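Local atomic coordinates of dehydrogenase (Sinorhizobium meliloti, PDB entry 3UOE), a protein that probably works as an oxidoreductase, as a member of the LDH2/MDH2 (malate/L-lactate dehydrogenase) family. Residues S200-A211 and P233-F244; G82-N91 and D103-V112. All coordinates share one frame; numbering follows the deposited sequence.

Contact 1 of 2, residues S200-A211 and P233-F244; sequences SIVSMGKINNHA and PHAAQAGAIAPF
A roughly antiparallel helix pair makes up one half of this contact: helix 204-211 lies against the short helix 233-237, with 142° between their directions, and Ala-211 fits against Pro-233 and His-234. Pro-233 CB sits 3.5 Å from Ala-211 N. The methyl of Ala-211 rests over a face of the His-234 ring, CB 3.9 Å from the ring centroid and displaced toward the ring's rim near CE1 and ND1, a CH-pi contact. One turn before Ala-211, Asn-208 OD1 accepts an almost straight, short bond of 2.6 Å from Gln-237 NE2. The bond lies close to the amide plane of Gln-237 but comes from above the carbonyl plane of Asn-208, with the two amide planes 71° apart. With a leucine in place of Asn-208 this acceptor is gone, and Gln-237 NE2 would probably lose its mate, its amide set free to turn.

Helix 233-237 leads into strand 240-241, an outer strand of a small antiparallel three-stranded sheet whose middle strand, 222-223, also touches Ala-236. From this strand Ile-241 points at the other segment and fills the corner between helix and loop. Its CD1 meets CE of the selenomethionine Met-204 at 3.6 Å; that chain leaves with CG anti to the backbone N (chi1 -175°), then bends twice, bringing CE against the end of Ile-241 and near Ala-236 O. Ile-207 arrives tip to tip, its CD1 3.8 Å from Ile-241 CG1, while Ile-241 CG2 reaches Val-202 and Ile-201. Beyond the strand, Ile-201 N donates to Ala-242 O (2.8 Å) beside a single bridge of Ser-200 with Pro-243. Ser-200 OG donates to Val-202 O at 2.7 Å, within the loop before the helix, and the Phe-244 side chain leads away to pack on Lys-248 of the second subunit.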
ATOM      1  N   SER A 200       1.346 -11.326   1.757  1.00  9.66           N
ATOM      2  CA  SER A 200       1.279 -12.760   1.501  1.00  9.72           C
ATOM      3  C   SER A 200      -0.145 -13.241   1.783  1.00 11.36           C
ATOM      4  O   SER A 200      -0.902 -12.583   2.496  1.00 12.33           O
ATOM      5  CB  SER A 200       2.291 -13.527   2.350  1.00  9.47           C
ATOM      6  OG  SER A 200       2.097 -13.275   3.731  1.00 12.56           O
ATOM      7  N   ILE A 201      -0.514 -14.382   1.217  1.00  9.81           N
ATOM      8  CA  ILE A 201      -1.874 -14.872   1.362  1.00 11.43           C
ATOM      9  C   ILE A 201      -2.115 -15.364   2.790  1.00 13.10           C
ATOM     10  O   ILE A 201      -3.252 -15.392   3.273  1.00 13.09           O
ATOM     11  CB  ILE A 201      -2.161 -16.012   0.378  1.00 13.21           C
ATOM     12  CG1 ILE A 201      -3.659 -16.320   0.345  1.00 13.10           C
ATOM     13  CG2 ILE A 201      -1.350 -17.247   0.744  1.00 10.35           C
ATOM     14  CD1 ILE A 201      -4.028 -17.345  -0.696  1.00 12.81           C
ATOM     15  N   VAL A 202      -1.030 -15.756   3.451  1.00 10.42           N
ATOM     16  CA  VAL A 202      -1.080 -16.171   4.840  1.00 13.47           C
ATOM     17  C   VAL A 202       0.260 -15.857   5.495  1.00 14.99           C
ATOM     18  O   VAL A 202       1.266 -15.660   4.803  1.00 13.35           O
ATOM     19  CB  VAL A 202      -1.402 -17.679   4.969  1.00 13.76           C
ATOM     20  CG1 VAL A 202      -0.211 -18.529   4.560  1.00 11.42           C
ATOM     21  CG2 VAL A 202      -1.818 -18.006   6.374  1.00 16.23           C
ATOM     22  N   SER A 203       0.264 -15.795   6.823  1.00 14.63           N
ATOM     23  CA  SER A 203       1.492 -15.614   7.591  1.00 17.17           C
ATOM     24  C   SER A 203       2.273 -16.927   7.731  1.00 15.71           C
ATOM     25  O   SER A 203       1.692 -18.004   7.757  1.00 14.78           O
ATOM     26  CB  SER A 203       1.155 -15.076   8.981  1.00 18.99           C
ATOM     27  OG  SER A 203       2.338 -14.860   9.741  1.00 22.65           O
HETATM   28  N   MSE A 204       3.596 -16.842   7.824  1.00 19.85           N
HETATM   29  CA  MSE A 204       4.387 -18.040   8.105  1.00 15.41           C
HETATM   30  C   MSE A 204       4.136 -18.440   9.553  1.00 20.39           C
HETATM   31  O   MSE A 204       4.112 -19.632   9.894  1.00 17.24           O
HETATM   32  CB  MSE A 204       5.872 -17.787   7.869  1.00 14.76           C
HETATM   33  CG  MSE A 204       6.749 -19.023   8.018  1.00 18.79           C
HETATM   34 SE   MSE A 204       6.140 -20.566   6.963  1.00 34.27          SE
HETATM   35  CE  MSE A 204       6.979 -20.208   5.229  1.00 15.21           C
ATOM     36  N   GLY A 205       3.938 -17.430  10.400  1.00 14.35           N
ATOM     37  CA  GLY A 205       3.550 -17.659  11.778  1.00 14.98           C
ATOM     38  C   GLY A 205       2.358 -18.594  11.874  1.00 15.45           C
ATOM     39  O   GLY A 205       2.355 -19.516  12.689  1.00 17.22           O
ATOM     40  N   LYS A 206       1.350 -18.363  11.038  1.00 15.22           N
ATOM     41  CA  LYS A 206       0.159 -19.209  11.026  1.00 14.83           C
ATOM     42  C   LYS A 206       0.469 -20.604  10.505  1.00 16.40           C
ATOM     43  O   LYS A 206      -0.110 -21.586  10.964  1.00 17.80           O
ATOM     44  CB  LYS A 206      -0.956 -18.587  10.187  1.00 16.24           C
ATOM     45  CG  LYS A 206      -2.247 -19.381  10.223  1.00 18.88           C
ATOM     46  CD  LYS A 206      -3.220 -18.888   9.188  1.00 22.28           C
ATOM     47  CE  LYS A 206      -3.842 -17.567   9.597  1.00 32.29           C
ATOM     48  NZ  LYS A 206      -4.890 -17.768  10.634  1.00 34.21           N
ATOM     49  N   ILE A 207       1.379 -20.698   9.545  1.00 13.94           N
ATOM     50  CA  ILE A 207       1.746 -22.003   9.031  1.00 16.69           C
ATOM     51  C   ILE A 207       2.493 -22.793  10.103  1.00 14.86           C
ATOM     52  O   ILE A 207       2.279 -23.991  10.253  1.00 14.90           O
ATOM     53  CB  ILE A 207       2.567 -21.911   7.723  1.00 18.31           C
ATOM     54  CG1 ILE A 207       1.643 -21.601   6.544  1.00 15.67           C
ATOM     55  CG2 ILE A 207       3.321 -23.214   7.457  1.00 14.91           C
ATOM     56  CD1 ILE A 207       2.388 -21.376   5.241  1.00 12.37           C
ATOM     57  N   ASN A 208       3.351 -22.108  10.853  1.00 14.90           N
ATOM     58  CA  ASN A 208       4.099 -22.738  11.937  1.00 17.58           C
ATOM     59  C   ASN A 208       3.149 -23.313  12.971  1.00 18.20           C
ATOM     60  O   ASN A 208       3.334 -24.435  13.440  1.00 18.06           O
ATOM     61  CB  ASN A 208       5.047 -21.740  12.601  1.00 16.36           C
ATOM     62  CG  ASN A 208       6.156 -21.284  11.672  1.00 19.77           C
ATOM     63  OD1 ASN A 208       6.417 -21.907  10.643  1.00 23.73           O
ATOM     64  ND2 ASN A 208       6.809 -20.194  12.027  1.00 21.11           N
ATOM     65  N   ASN A 209       2.119 -22.539  13.301  1.00 17.45           N
ATOM     66  CA  ASN A 209       1.068 -22.992  14.198  1.00 16.74           C
ATOM     67  C   ASN A 209       0.392 -24.260  13.683  1.00 18.82           C
ATOM     68  O   ASN A 209       0.082 -25.162  14.465  1.00 21.04           O
ATOM     69  CB  ASN A 209       0.043 -21.883  14.439  1.00 14.63           C
ATOM     70  CG  ASN A 209      -1.143 -22.355  15.263  1.00 20.27           C
ATOM     71  OD1 ASN A 209      -2.081 -22.965  14.737  1.00 22.27           O
ATOM     72  ND2 ASN A 209      -1.112 -22.067  16.566  1.00 20.16           N
ATOM     73  N   HIS A 210       0.170 -24.345  12.375  1.00 14.99           N
ATOM     74  CA  HIS A 210      -0.329 -25.588  11.805  1.00 16.95           C
ATOM     75  C   HIS A 210       0.678 -26.731  11.951  1.00 20.09           C
ATOM     76  O   HIS A 210       0.329 -27.821  12.417  1.00 20.84           O
ATOM     77  CB  HIS A 210      -0.720 -25.410  10.341  1.00 18.95           C
ATOM     78  CG  HIS A 210      -2.050 -24.751  10.147  1.00 18.52           C
ATOM     79  ND1 HIS A 210      -3.104 -25.372   9.513  1.00 19.14           N
ATOM     80  CD2 HIS A 210      -2.494 -23.523  10.503  1.00 15.95           C
ATOM     81  CE1 HIS A 210      -4.140 -24.552   9.480  1.00 17.19           C
ATOM     82  NE2 HIS A 210      -3.796 -23.425  10.077  1.00 18.98           N
ATOM     83  N   ALA A 211       1.921 -26.491  11.541  1.00 20.15           N
ATOM     84  CA  ALA A 211       2.956 -27.518  11.644  1.00 20.98           C
ATOM     85  C   ALA A 211       3.000 -28.032  13.078  1.00 21.84           C
ATOM     86  O   ALA A 211       3.018 -29.240  13.322  1.00 15.60           O
ATOM     87  CB  ALA A 211       4.323 -26.959  11.234  1.00 15.94           C
ATOM     88  N   PRO A 233       2.218 -28.655   6.217  1.00 17.56           N
ATOM     89  CA  PRO A 233       2.764 -27.430   6.814  1.00 16.57           C
ATOM     90  C   PRO A 233       4.271 -27.494   7.011  1.00 15.97           C
ATOM     91  O   PRO A 233       4.947 -26.466   6.890  1.00 16.13           O
ATOM     92  CB  PRO A 233       2.046 -27.352   8.175  1.00 16.96           C
ATOM     93  CG  PRO A 233       1.605 -28.759   8.440  1.00 16.52           C
ATOM     94  CD  PRO A 233       1.198 -29.263   7.089  1.00 15.41           C
ATOM     95  N   HIS A 234       4.789 -28.678   7.320  1.00 14.10           N
ATOM     96  CA  HIS A 234       6.230 -28.851   7.471  1.00 18.01           C
ATOM     97  C   HIS A 234       6.934 -28.659   6.135  1.00 14.86           C
ATOM     98  O   HIS A 234       8.033 -28.115   6.079  1.00 16.62           O
ATOM     99  CB  HIS A 234       6.569 -30.226   8.054  1.00 16.71           C
ATOM    100  CG  HIS A 234       5.978 -30.463   9.407  1.00 19.57           C
ATOM    101  ND1 HIS A 234       6.481 -29.879  10.550  1.00 22.93           N
ATOM    102  CD2 HIS A 234       4.915 -31.205   9.796  1.00 17.47           C
ATOM    103  CE1 HIS A 234       5.755 -30.257  11.588  1.00 19.71           C
ATOM    104  NE2 HIS A 234       4.798 -31.057  11.157  1.00 16.99           N
ATOM    105  N   ALA A 235       6.303 -29.120   5.064  1.00 14.86           N
ATOM    106  CA  ALA A 235       6.828 -28.884   3.728  1.00 16.74           C
ATOM    107  C   ALA A 235       6.773 -27.377   3.446  1.00 15.76           C
ATOM    108  O   ALA A 235       7.777 -26.753   3.110  1.00 12.86           O
ATOM    109  CB  ALA A 235       6.021 -29.674   2.682  1.00 12.54           C
ATOM    110  N   ALA A 236       5.589 -26.798   3.615  1.00 15.64           N
ATOM    111  CA  ALA A 236       5.410 -25.359   3.461  1.00 14.51           C
ATOM    112  C   ALA A 236       6.490 -24.552   4.187  1.00 14.42           C
ATOM    113  O   ALA A 236       6.979 -23.562   3.657  1.00 13.86           O
ATOM    114  CB  ALA A 236       4.010 -24.946   3.934  1.00 12.81           C
ATOM    115  N   GLN A 237       6.862 -24.975   5.396  1.00 14.51           N
ATOM    116  CA  GLN A 237       7.840 -24.234   6.189  1.00 16.88           C
ATOM    117  C   GLN A 237       9.148 -24.071   5.417  1.00 15.46           C
ATOM    118  O   GLN A 237       9.817 -23.045   5.508  1.00 13.07           O
ATOM    119  CB  GLN A 237       8.097 -24.913   7.543  1.00 16.79           C
ATOM    120  CG  GLN A 237       7.019 -24.650   8.604  1.00 17.52           C
ATOM    121  CD  GLN A 237       7.386 -25.203   9.987  1.00 18.04           C
ATOM    122  OE1 GLN A 237       7.901 -26.308  10.107  1.00 19.14           O
ATOM    123  NE2 GLN A 237       7.113 -24.429  11.029  1.00 19.26           N
ATOM    124  N   ALA A 238       9.498 -25.091   4.648  1.00 12.56           N
ATOM    125  CA  ALA A 238      10.738 -25.078   3.893  1.00 17.52           C
ATOM    126  C   ALA A 238      10.499 -24.614   2.462  1.00 17.41           C
ATOM    127  O   ALA A 238      11.423 -24.622   1.640  1.00 17.63           O
ATOM    128  CB  ALA A 238      11.377 -26.466   3.906  1.00 14.93           C
ATOM    129  N   GLY A 239       9.262 -24.208   2.170  1.00 14.21           N
ATOM    130  CA  GLY A 239       8.882 -23.840   0.818  1.00 12.47           C
ATOM    131  C   GLY A 239       8.686 -22.349   0.615  1.00 12.15           C
ATOM    132  O   GLY A 239       9.524 -21.543   1.007  1.00 12.42           O
ATOM    133  N   ALA A 240       7.564 -21.985  -0.001  1.00 11.12           N
ATOM    134  CA  ALA A 240       7.249 -20.588  -0.258  1.00  9.78           C
ATOM    135  C   ALA A 240       5.742 -20.343  -0.244  1.00  9.58           C
ATOM    136  O   ALA A 240       4.948 -21.181  -0.681  1.00  9.28           O
ATOM    137  CB  ALA A 240       7.878 -20.110  -1.578  1.00  7.55           C
ATOM    138  N   ILE A 241       5.362 -19.185   0.279  1.00  7.98           N
ATOM    139  CA  ILE A 241       3.970 -18.817   0.428  1.00  7.58           C
ATOM    140  C   ILE A 241       3.587 -17.970  -0.767  1.00  7.51           C
ATOM    141  O   ILE A 241       4.419 -17.249  -1.312  1.00  7.79           O
ATOM    142  CB  ILE A 241       3.755 -18.023   1.742  1.00  8.95           C
ATOM    143  CG1 ILE A 241       4.094 -18.898   2.953  1.00 10.65           C
ATOM    144  CG2 ILE A 241       2.329 -17.511   1.847  1.00  8.61           C
ATOM    145  CD1 ILE A 241       4.239 -18.125   4.265  1.00 10.05           C
ATOM    146  N   ALA A 242       2.332 -18.075  -1.189  1.00  8.63           N
ATOM    147  CA  ALA A 242       1.831 -17.268  -2.296  1.00  8.77           C
ATOM    148  C   ALA A 242       1.508 -15.848  -1.831  1.00  8.89           C
ATOM    149  O   ALA A 242       1.216 -15.624  -0.656  1.00  9.12           O
ATOM    150  CB  ALA A 242       0.597 -17.919  -2.916  1.00  8.39           C
ATOM    151  N   PRO A 243       1.587 -14.880  -2.751  1.00  7.43           N
ATOM    152  CA  PRO A 243       1.112 -13.523  -2.478  1.00  9.31           C
ATOM    153  C   PRO A 243      -0.409 -13.551  -2.434  1.00 10.18           C
ATOM    154  O   PRO A 243      -1.009 -14.435  -3.037  1.00  9.61           O
ATOM    155  CB  PRO A 243       1.549 -12.754  -3.728  1.00  8.31           C
ATOM    156  CG  PRO A 243       1.551 -13.823  -4.810  1.00  9.96           C
ATOM    157  CD  PRO A 243       2.171 -14.993  -4.098  1.00  9.41           C
ATOM    158  N   PHE A 244      -1.030 -12.608  -1.740  1.00 11.18           N
ATOM    159  CA  PHE A 244      -2.480 -12.480  -1.832  1.00 12.31           C
ATOM    160  C   PHE A 244      -2.779 -11.687  -3.093  1.00 11.60           C
ATOM    161  O   PHE A 244      -1.906 -10.990  -3.603  1.00 11.53           O
ATOM    162  CB  PHE A 244      -3.046 -11.744  -0.620  1.00 11.98           C
ATOM    163  CG  PHE A 244      -3.240 -10.280  -0.850  1.00 11.02           C
ATOM    164  CD1 PHE A 244      -2.161  -9.415  -0.806  1.00 10.96           C
ATOM    165  CD2 PHE A 244      -4.505  -9.770  -1.123  1.00 11.72           C
ATOM    166  CE1 PHE A 244      -2.336  -8.060  -1.024  1.00 13.46           C
ATOM    167  CE2 PHE A 244      -4.690  -8.424  -1.341  1.00 12.11           C
ATOM    168  CZ  PHE A 244      -3.605  -7.560  -1.288  1.00 12.18           C
TER

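Contact 2 of 2, residues G82-N91 and D103-V112; sequences GLANPTTRGN and DGERGLGPVV
Asn-85 CB lies over one face of the Arg-106 guanidinium, 4.0 Å from Arg-106 NH2, and the Asn-85 amide is inclined 29° to that plane. At the guanidinium edge, in plane, water 1 accepts from Arg-106 NH2 (2.8 Å) and donates to Gly-82 O, tying the start of the loop to the arginine. The backbones join beneath: Asn-85 N gives a nearly straight bond of 2.8 Å to Arg-106 O. With CG anti to the backbone N (chi1 179°), the Asn-85 amide turns OD1 back into its own loop, where Thr-87 N, in an Asx turn, and Thr-88 N, three residues on in an Asx motif, both grip it from one face; ND2 bonds Glu-105 O weakly.

Thr-88 OG1 donates to Glu-105 OE1 at 2.5 Å, approaching from above the carboxylate plane, and accepts from Gly-90 N in an ST turn, so the hydroxyl is held from two sides of the contact. Its methyl CG2 presses on Gly-107 CA (3.5 Å), where a side chain would probably run into it. Farther along, Arg-89 CG packs on Val-111 CG1 at 3.6 Å while its guanidinium forms a salt bridge with Asp-47. Water 2 links Asn-85 O, Thr-88 O and Leu-108 N.

Asn-91 and Asp-103 close the contact as an antiparallel hydrogen-bonded pair, Asn-91 N to Asp-103 O 2.9 Å and Asp-103 N to Asn-91 O 3.1 Å. They bring together the two strands of the beta hairpin 91-96/99-105 at the border of the large mixed sheet, followed by a type I' turn from Gly-104 to Gly-107 that leads toward helix 109-127.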
ATOM      1  N   GLY A  82      22.745 -12.244  23.236  1.00  8.84           N
ATOM      2  CA  GLY A  82      23.376 -11.003  22.819  1.00 10.77           C
ATOM      3  C   GLY A  82      23.048 -10.589  21.393  1.00 13.17           C
ATOM      4  O   GLY A  82      23.704  -9.719  20.816  1.00 11.89           O
ATOM      5  N   LEU A  83      22.031 -11.218  20.819  1.00  9.78           N
ATOM      6  CA  LEU A  83      21.562 -10.862  19.491  1.00  8.39           C
ATOM      7  C   LEU A  83      20.526  -9.743  19.576  1.00 11.41           C
ATOM      8  O   LEU A  83      20.346  -8.974  18.632  1.00 13.98           O
ATOM      9  CB  LEU A  83      20.954 -12.082  18.809  1.00  8.35           C
ATOM     10  CG  LEU A  83      21.902 -13.232  18.500  1.00 10.45           C
ATOM     11  CD1 LEU A  83      21.084 -14.423  18.048  1.00  9.98           C
ATOM     12  CD2 LEU A  83      22.923 -12.819  17.425  1.00 10.59           C
ATOM     13  N   ALA A  84      19.833  -9.672  20.708  1.00  9.39           N
ATOM     14  CA  ALA A  84      18.934  -8.561  20.999  1.00  8.78           C
ATOM     15  C   ALA A  84      19.468  -7.766  22.186  1.00 10.84           C
ATOM     16  O   ALA A  84      19.934  -8.346  23.176  1.00  9.38           O
ATOM     17  CB  ALA A  84      17.519  -9.063  21.288  1.00  7.94           C
ATOM     18  N   ASN A  85      19.380  -6.441  22.067  1.00  8.32           N
ATOM     19  CA  ASN A  85      19.844  -5.496  23.072  1.00  7.65           C
ATOM     20  C   ASN A  85      18.689  -5.090  23.991  1.00  7.06           C
ATOM     21  O   ASN A  85      17.734  -4.473  23.542  1.00  7.01           O
ATOM     22  CB  ASN A  85      20.427  -4.276  22.355  1.00  8.20           C
ATOM     23  CG  ASN A  85      20.928  -3.206  23.305  1.00 10.26           C
ATOM     24  OD1 ASN A  85      20.507  -3.126  24.460  1.00  8.60           O
ATOM     25  ND2 ASN A  85      21.817  -2.352  22.804  1.00  8.46           N
ATOM     26  N   PRO A  86      18.780  -5.434  25.287  1.00  7.19           N
ATOM     27  CA  PRO A  86      17.624  -5.280  26.181  1.00  6.54           C
ATOM     28  C   PRO A  86      17.267  -3.838  26.573  1.00  7.32           C
ATOM     29  O   PRO A  86      16.141  -3.612  27.020  1.00  7.88           O
ATOM     30  CB  PRO A  86      18.025  -6.091  27.429  1.00  7.13           C
ATOM     31  CG  PRO A  86      19.534  -6.080  27.435  1.00  6.71           C
ATOM     32  CD  PRO A  86      19.959  -6.006  25.972  1.00  7.49           C
ATOM     33  N   THR A  87      18.174  -2.884  26.398  1.00  6.68           N
ATOM     34  CA  THR A  87      17.946  -1.538  26.932  1.00  8.13           C
ATOM     35  C   THR A  87      17.846  -0.443  25.878  1.00  9.76           C
ATOM     36  O   THR A  87      17.204   0.577  26.106  1.00  9.72           O
ATOM     37  CB  THR A  87      19.070  -1.105  27.889  1.00  7.94           C
ATOM     38  OG1 THR A  87      20.328  -1.224  27.211  1.00  7.91           O
ATOM     39  CG2 THR A  87      19.070  -1.956  29.148  1.00  6.04           C
ATOM     40  N   THR A  88      18.506  -0.624  24.741  1.00  7.70           N
ATOM     41  CA  THR A  88      18.524   0.439  23.756  1.00  8.34           C
ATOM     42  C   THR A  88      17.113   0.756  23.265  1.00  7.98           C
ATOM     43  O   THR A  88      16.239  -0.109  23.207  1.00  6.78           O
ATOM     44  CB  THR A  88      19.449   0.119  22.565  1.00  9.68           C
ATOM     45  OG1 THR A  88      19.562   1.276  21.722  1.00  8.28           O
ATOM     46  CG2 THR A  88      18.895  -1.042  21.752  1.00  8.88           C
ATOM     47  N   ARG A  89      16.901   2.020  22.937  1.00  9.00           N
ATOM     48  CA  ARG A  89      15.646   2.466  22.348  1.00 10.76           C
ATOM     49  C   ARG A  89      15.922   2.951  20.927  1.00  8.73           C
ATOM     50  O   ARG A  89      15.120   3.660  20.328  1.00 10.32           O
ATOM     51  CB  ARG A  89      15.009   3.555  23.228  1.00 11.83           C
ATOM     52  CG  ARG A  89      14.552   2.988  24.580  1.00 13.75           C
ATOM     53  CD  ARG A  89      14.358   4.027  25.663  1.00 17.83           C
ATOM     54  NE  ARG A  89      14.319   3.404  26.993  1.00 20.83           N
ATOM     55  CZ  ARG A  89      13.199   3.118  27.655  1.00 21.28           C
ATOM     56  NH1 ARG A  89      12.022   3.408  27.106  1.00 21.81           N
ATOM     57  NH2 ARG A  89      13.250   2.548  28.863  1.00 11.55           N
ATOM     58  N   GLY A  90      17.069   2.546  20.394  1.00  7.61           N
ATOM     59  CA  GLY A  90      17.482   2.944  19.061  1.00 10.11           C
ATOM     60  C   GLY A  90      18.182   4.294  19.048  1.00 11.14           C
ATOM     61  O   GLY A  90      18.105   5.056  20.010  1.00 13.11           O
ATOM     62  N   ASN A  91      18.879   4.584  17.958  1.00 11.39           N
ATOM     63  CA  ASN A  91      19.540   5.868  17.781  1.00 13.28           C
ATOM     64  C   ASN A  91      19.173   6.529  16.452  1.00 12.75           C
ATOM     65  O   ASN A  91      19.584   6.064  15.389  1.00 11.06           O
ATOM     66  CB  ASN A  91      21.056   5.713  17.858  1.00 12.42           C
ATOM     67  CG  ASN A  91      21.778   7.031  17.643  1.00 15.85           C
ATOM     68  OD1 ASN A  91      21.259   8.090  17.992  1.00 16.34           O
ATOM     69  ND2 ASN A  91      22.975   6.973  17.068  1.00 21.90           N
ATOM     70  N   ASP A 103      19.154   3.664  13.531  1.00  6.72           N
ATOM     71  CA  ASP A 103      19.860   2.421  13.797  1.00  7.36           C
ATOM     72  C   ASP A 103      19.243   1.806  15.052  1.00  6.98           C
ATOM     73  O   ASP A 103      19.332   2.382  16.134  1.00  6.54           O
ATOM     74  CB  ASP A 103      21.349   2.697  14.012  1.00  7.22           C
ATOM     75  CG  ASP A 103      22.132   1.447  14.359  1.00  8.40           C
ATOM     76  OD1 ASP A 103      21.512   0.387  14.597  1.00  7.77           O
ATOM     77  OD2 ASP A 103      23.378   1.523  14.390  1.00 13.62           O
ATOM     78  N   GLY A 104      18.609   0.644  14.900  1.00  7.29           N
ATOM     79  CA  GLY A 104      17.919  -0.014  16.001  1.00  5.67           C
ATOM     80  C   GLY A 104      18.827  -0.516  17.111  1.00  6.36           C
ATOM     81  O   GLY A 104      18.367  -0.762  18.233  1.00  6.35           O
ATOM     82  N   GLU A 105      20.116  -0.663  16.807  1.00  5.54           N
ATOM     83  CA  GLU A 105      21.098  -1.145  17.780  1.00  6.75           C
ATOM     84  C   GLU A 105      20.689  -2.490  18.369  1.00  7.48           C
ATOM     85  O   GLU A 105      20.948  -2.769  19.539  1.00  7.31           O
ATOM     86  CB  GLU A 105      21.332  -0.113  18.902  1.00  7.74           C
ATOM     87  CG  GLU A 105      21.997   1.198  18.429  1.00  8.55           C
ATOM     88  CD  GLU A 105      22.088   2.279  19.514  1.00 14.93           C
ATOM     89  OE1 GLU A 105      21.754   2.001  20.692  1.00 15.29           O
ATOM     90  OE2 GLU A 105      22.494   3.419  19.187  1.00 21.30           O
ATOM     91  N   ARG A 106      20.030  -3.306  17.546  1.00  8.02           N
ATOM     92  CA  ARG A 106      19.639  -4.659  17.933  1.00  7.91           C
ATOM     93  C   ARG A 106      18.521  -4.644  18.981  1.00  7.59           C
ATOM     94  O   ARG A 106      18.275  -5.644  19.653  1.00  6.53           O
ATOM     95  CB  ARG A 106      20.874  -5.419  18.444  1.00  9.80           C
ATOM     96  CG  ARG A 106      21.890  -5.703  17.338  1.00 10.66           C
ATOM     97  CD  ARG A 106      23.354  -5.807  17.803  1.00 12.49           C
ATOM     98  NE  ARG A 106      23.546  -5.774  19.251  1.00 13.45           N
ATOM     99  CZ  ARG A 106      24.060  -4.730  19.898  1.00 18.35           C
ATOM    100  NH1 ARG A 106      24.429  -3.643  19.219  1.00 13.95           N
ATOM    101  NH2 ARG A 106      24.202  -4.767  21.220  1.00 17.23           N
ATOM    102  N   GLY A 107      17.850  -3.499  19.118  1.00  6.24           N
ATOM    103  CA  GLY A 107      16.823  -3.341  20.126  1.00  5.23           C
ATOM    104  C   GLY A 107      15.562  -4.126  19.831  1.00  5.86           C
ATOM    105  O   GLY A 107      15.390  -4.677  18.737  1.00  5.69           O
ATOM    106  N   LEU A 108      14.683  -4.193  20.824  1.00  5.68           N
ATOM    107  CA  LEU A 108      13.389  -4.827  20.651  1.00  5.00           C
ATOM    108  C   LEU A 108      12.604  -3.975  19.675  1.00  5.97           C
ATOM    109  O   LEU A 108      12.635  -2.749  19.760  1.00  5.17           O
ATOM    110  CB  LEU A 108      12.663  -4.906  21.985  1.00  4.76           C
ATOM    111  CG  LEU A 108      13.355  -5.754  23.042  1.00  5.51           C
ATOM    112  CD1 LEU A 108      12.533  -5.764  24.333  1.00  5.50           C
ATOM    113  CD2 LEU A 108      13.567  -7.178  22.526  1.00  6.78           C
ATOM    114  N   GLY A 109      11.909  -4.618  18.743  1.00  6.12           N
ATOM    115  CA  GLY A 109      11.177  -3.891  17.714  1.00  7.13           C
ATOM    116  C   GLY A 109      10.251  -2.792  18.219  1.00  7.29           C
ATOM    117  O   GLY A 109      10.397  -1.629  17.856  1.00  7.67           O
ATOM    118  N   PRO A 110       9.264  -3.158  19.041  1.00  7.16           N
ATOM    119  CA  PRO A 110       8.264  -2.195  19.518  1.00  8.48           C
ATOM    120  C   PRO A 110       8.878  -1.029  20.298  1.00  7.37           C
ATOM    121  O   PRO A 110       8.366   0.088  20.235  1.00  6.96           O
ATOM    122  CB  PRO A 110       7.381  -3.037  20.443  1.00  5.51           C
ATOM    123  CG  PRO A 110       7.531  -4.414  19.943  1.00  7.86           C
ATOM    124  CD  PRO A 110       8.939  -4.538  19.435  1.00  6.65           C
ATOM    125  N   VAL A 111       9.951  -1.293  21.034  1.00  7.39           N
ATOM    126  CA  VAL A 111      10.627  -0.234  21.786  1.00  8.05           C
ATOM    127  C   VAL A 111      11.250   0.779  20.829  1.00  7.65           C
ATOM    128  O   VAL A 111      11.225   1.991  21.072  1.00  9.11           O
ATOM    129  CB  VAL A 111      11.740  -0.801  22.696  1.00  8.25           C
ATOM    130  CG1 VAL A 111      12.513   0.331  23.388  1.00  6.69           C
ATOM    131  CG2 VAL A 111      11.154  -1.789  23.714  1.00  7.69           C
ATOM    132  N   VAL A 112      11.829   0.273  19.746  1.00  6.30           N
ATOM    133  CA  VAL A 112      12.513   1.137  18.797  1.00  7.75           C
ATOM    134  C   VAL A 112      11.475   1.888  17.967  1.00  7.05           C
ATOM    135  O   VAL A 112      11.611   3.080  17.732  1.00  6.81           O
ATOM    136  CB  VAL A 112      13.481   0.336  17.882  1.00  6.93           C
ATOM    137  CG1 VAL A 112      13.898   1.177  16.670  1.00  5.52           C
ATOM    138  CG2 VAL A 112      14.714  -0.125  18.669  1.00  5.46           C
TER
HETATM  139  O   HOH W   1      22.784  -7.125  21.549  1.00 15.88           O
HETATM  140  O   HOH W   2      15.643  -2.761  23.159  1.00  7.19           O
HETATM  141  O   HOH W   3      14.040   4.646  17.955  1.00  8.72           O

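Contact 1 and contact 2 do not touch: their centres are 27 Å apart, their nearest atoms about 15 Å, and each centre is about 16 Å from that of the chain. In sequence, contact 2 closes before contact 1 opens. They connect to different ends of the large mixed sheet's strand order: contact 2 includes the start of outermost strand 91-96, whereas 200-211 follows the other outermost strand, 193-197. The chain ahead of helix 72-80, which precedes contact 2, reaches contact 1: Gln-70 bonds Gly-205 O and Ser-203 touches His-67. Contact 1 reaches the second subunit, where Phe-244 packs on Lys-248 of that chain; no other chain of the assembly meets contact 2.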